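Local coordinates for protein putative glycosyltransferase (GalT1) (Streptococcus parasanguinis, PDB 4PHS) that binds UDP and probably acts as a glycosyltransferase, the part described here being the GT-D fold domain of a longer protein, at residues 149-154 with 203-208. Numbering follows the deposited sequence.
Sequences LIVEGA and VMLGPT. With UDP (uridine-5'-diphosphate), chain B.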
loop_
_atom_site.group_PDB
_atom_site.type_symbol
_atom_site.label_atom_id
_atom_site.label_comp_id
_atom_site.label_asym_id
_atom_site.label_seq_id
_atom_site.Cartn_x
_atom_site.Cartn_y
_atom_site.Cartn_z
ATOM N N LEU A 149 -7.957 9.454 -9.571
ATOM C CA LEU A 149 -7.484 8.454 -10.510
ATOM C C LEU A 149 -6.990 7.289 -9.681
ATOM O O LEU A 149 -6.045 7.437 -8.913
ATOM C CB LEU A 149 -6.341 8.981 -11.368
ATOM C CG LEU A 149 -5.761 7.949 -12.339
ATOM C CD1 LEU A 149 -6.829 7.434 -13.286
ATOM C CD2 LEU A 149 -4.598 8.538 -13.128
ATOM N N ILE A 150 -7.651 6.142 -9.827
ATOM C CA ILE A 150 -7.260 4.934 -9.106
ATOM C C ILE A 150 -6.557 4.008 -10.080
ATOM O O ILE A 150 -7.120 3.647 -11.122
ATOM C CB ILE A 150 -8.484 4.232 -8.499
ATOM C CG1 ILE A 150 -9.008 5.038 -7.311
ATOM C CG2 ILE A 150 -8.108 2.823 -8.049
ATOM C CD1 ILE A 150 -10.269 4.474 -6.688
ATOM N N VAL A 151 -5.294 3.695 -9.783
ATOM C CA VAL A 151 -4.506 2.775 -10.602
ATOM C C VAL A 151 -4.406 1.508 -9.787
ATOM O O VAL A 151 -3.793 1.498 -8.724
ATOM C CB VAL A 151 -3.102 3.329 -10.885
ATOM C CG1 VAL A 151 -2.360 2.430 -11.868
ATOM C CG2 VAL A 151 -3.205 4.746 -11.411
ATOM N N GLU A 152 -5.028 0.438 -10.269
ATOM C CA GLU A 152 -5.124 -0.797 -9.481
ATOM C C GLU A 152 -5.225 -1.984 -10.429
ATOM O O GLU A 152 -5.325 -1.808 -11.648
ATOM C CB GLU A 152 -6.358 -0.762 -8.571
ATOM C CG GLU A 152 -7.657 -0.744 -9.370
ATOM C CD GLU A 152 -8.921 -0.757 -8.520
ATOM O OE1 GLU A 152 -8.844 -0.773 -7.261
ATOM O OE2 GLU A 152 -10.008 -0.742 -9.131
ATOM N N GLY A 153 -5.230 -3.188 -9.874
ATOM C CA GLY A 153 -5.300 -4.394 -10.694
ATOM C C GLY A 153 -6.719 -4.812 -10.998
ATOM O O GLY A 153 -7.667 -4.289 -10.416
ATOM N N ALA A 154 -6.862 -5.783 -11.899
ATOM C CA ALA A 154 -8.181 -6.235 -12.341
ATOM C C ALA A 154 -9.022 -6.862 -11.237
ATOM O O ALA A 154 -10.257 -6.792 -11.264
ATOM C CB ALA A 154 -8.036 -7.187 -13.533
ATOM N N VAL A 203 -2.896 4.512 -5.687
ATOM C CA VAL A 203 -2.336 3.346 -6.358
ATOM C C VAL A 203 -2.424 2.106 -5.481
ATOM O O VAL A 203 -1.992 2.122 -4.328
ATOM C CB VAL A 203 -0.879 3.587 -6.778
ATOM C CG1 VAL A 203 -0.422 2.479 -7.722
ATOM C CG2 VAL A 203 -0.728 4.968 -7.479
HETATM N N MSE A 204 -3.018 1.042 -6.027
HETATM C CA MSE A 204 -3.099 -0.243 -5.340
HETATM C C MSE A 204 -2.545 -1.295 -6.278
HETATM O O MSE A 204 -3.280 -1.875 -7.076
HETATM C CB MSE A 204 -4.548 -0.561 -4.960
HETATM C CG MSE A 204 -5.194 0.449 -3.986
HETATM SE SE MSE A 204 -5.670 2.153 -4.848
HETATM C CE MSE A 204 -7.218 2.627 -3.748
ATOM N N LEU A 205 -1.234 -1.508 -6.220
ATOM C CA LEU A 205 -0.580 -2.262 -7.288
ATOM C C LEU A 205 0.733 -2.895 -6.836
ATOM O O LEU A 205 1.694 -2.968 -7.597
ATOM C CB LEU A 205 -0.347 -1.360 -8.506
ATOM C CG LEU A 205 -0.349 -2.045 -9.880
ATOM C CD1 LEU A 205 -1.740 -2.498 -10.243
ATOM C CD2 LEU A 205 0.210 -1.117 -10.968
ATOM N N GLY A 206 0.781 -3.360 -5.589
ATOM C CA GLY A 206 1.931 -4.131 -5.130
ATOM C C GLY A 206 3.243 -3.394 -5.312
ATOM O O GLY A 206 3.287 -2.172 -5.176
ATOM N N PRO A 207 4.319 -4.119 -5.645
ATOM C CA PRO A 207 5.610 -3.434 -5.759
ATOM C C PRO A 207 5.661 -2.408 -6.884
ATOM O O PRO A 207 6.404 -1.428 -6.784
ATOM C CB PRO A 207 6.587 -4.574 -6.068
ATOM C CG PRO A 207 5.929 -5.794 -5.522
ATOM C CD PRO A 207 4.450 -5.583 -5.729
ATOM N N THR A 208 4.875 -2.619 -7.930
ATOM C CA THR A 208 4.831 -1.673 -9.038
ATOM C C THR A 208 4.323 -0.308 -8.591
ATOM O O THR A 208 4.766 0.731 -9.089
ATOM C CB THR A 208 3.965 -2.222 -10.172
ATOM O OG1 THR A 208 4.482 -3.501 -10.560
ATOM C CG2 THR A 208 3.961 -1.267 -11.365
HETATM N N1 UDP B . -1.653 -5.772 -7.222
HETATM C C2 UDP B . -1.995 -5.758 -8.550
HETATM N N3 UDP B . -1.070 -6.125 -9.500
HETATM C C4 UDP B . 0.207 -6.515 -9.123
HETATM C C5 UDP B . 0.557 -6.507 -7.776
HETATM C C6 UDP B . -0.439 -6.271 -6.829
HETATM O O2 UDP B . -3.130 -5.417 -8.888
HETATM O O4 UDP B . 1.041 -6.842 -9.975
HETATM C "C1'" UDP B . -2.640 -5.289 -6.233
HETATM C "C2'" UDP B . -3.387 -6.317 -5.419
HETATM O "O2'" UDP B . -4.456 -6.898 -6.144
HETATM C "C3'" UDP B . -3.881 -5.447 -4.268
HETATM C "C4'" UDP B . -2.759 -4.424 -4.097
HETATM O "O4'" UDP B . -1.952 -4.509 -5.264
HETATM O "O3'" UDP B . -5.071 -4.758 -4.620
HETATM C "C5'" UDP B . -1.895 -4.666 -2.864
HETATM O "O5'" UDP B . -0.814 -3.746 -2.869
HETATM P PA UDP B . 0.326 -3.801 -1.745
HETATM O O1A UDP B . 1.075 -2.518 -1.823
HETATM O O2A UDP B . 1.125 -5.042 -1.807
HETATM O O3A UDP B . -0.604 -3.838 -0.415
HETATM P PB UDP B . -0.265 -3.729 1.166
HETATM O O1B UDP B . -1.293 -2.809 1.672
HETATM O O2B UDP B . 1.140 -3.293 1.401
HETATM O O3B UDP B . -0.513 -5.104 1.731
#
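Val151 O accepts a nearly straight hydrogen bond from Met204 N (2.8 Å, 166° at the hydrogen), one of the backbone bonds between parallel strands 147-153 and 200-204, and the last before the chains part. Two weaker CA-H...O contacts flank this bond: Val203 CA leans on the same Val151 O, and Glu152 CA lies 3.2 Å from Met204 O.

Apolar contacts form on both faces of the sheet. On one, Val151 CB lies 4.2 Å from Val203 CG1; branching at CB suits both to an extended strand, and helix 206-218 covers them with Leu212. On the other, Met204, deposited as selenomethionine, bends at chi2 (75°), which carries SE toward strand 147-153, 4.1 Å from Ile150 CG2, the two side chains crossing at a slant. The flexible, unbranched chain can make this turn, and Phe165 also packs on it.

The two strands are adjacent in a parallel sheet within the GT-D fold region, and the nucleotide lies at their C-terminal ends, as in Rossmann-like domains. Here Leu205 CB points toward strand 147-153; CD1 sits 3.5 Å from both Glu152 C and UDP O2, while CG lies over one face of the uracil, nearest N3. Gly153 CA comes within 3.0 Å of UDP O2, leaving no room for a CB beside that oxygen, which is why glycine suits the place. Gly206 N donates a bent hydrogen bond to UDP O5' (3.2 Å), and the positive phi of this residue (56°) favours glycine as the chain turns into helix 206-218.

The buried carboxylate of Glu152 is satisfied outside the pair: OE2 forms a salt bridge with Arg173 and OE1 a hydrogen bond with Ser158. Nearby, Ser156 OG is hydrogen-bonded to Gly153 N as well as to UDP, tying the strand end to the ligand.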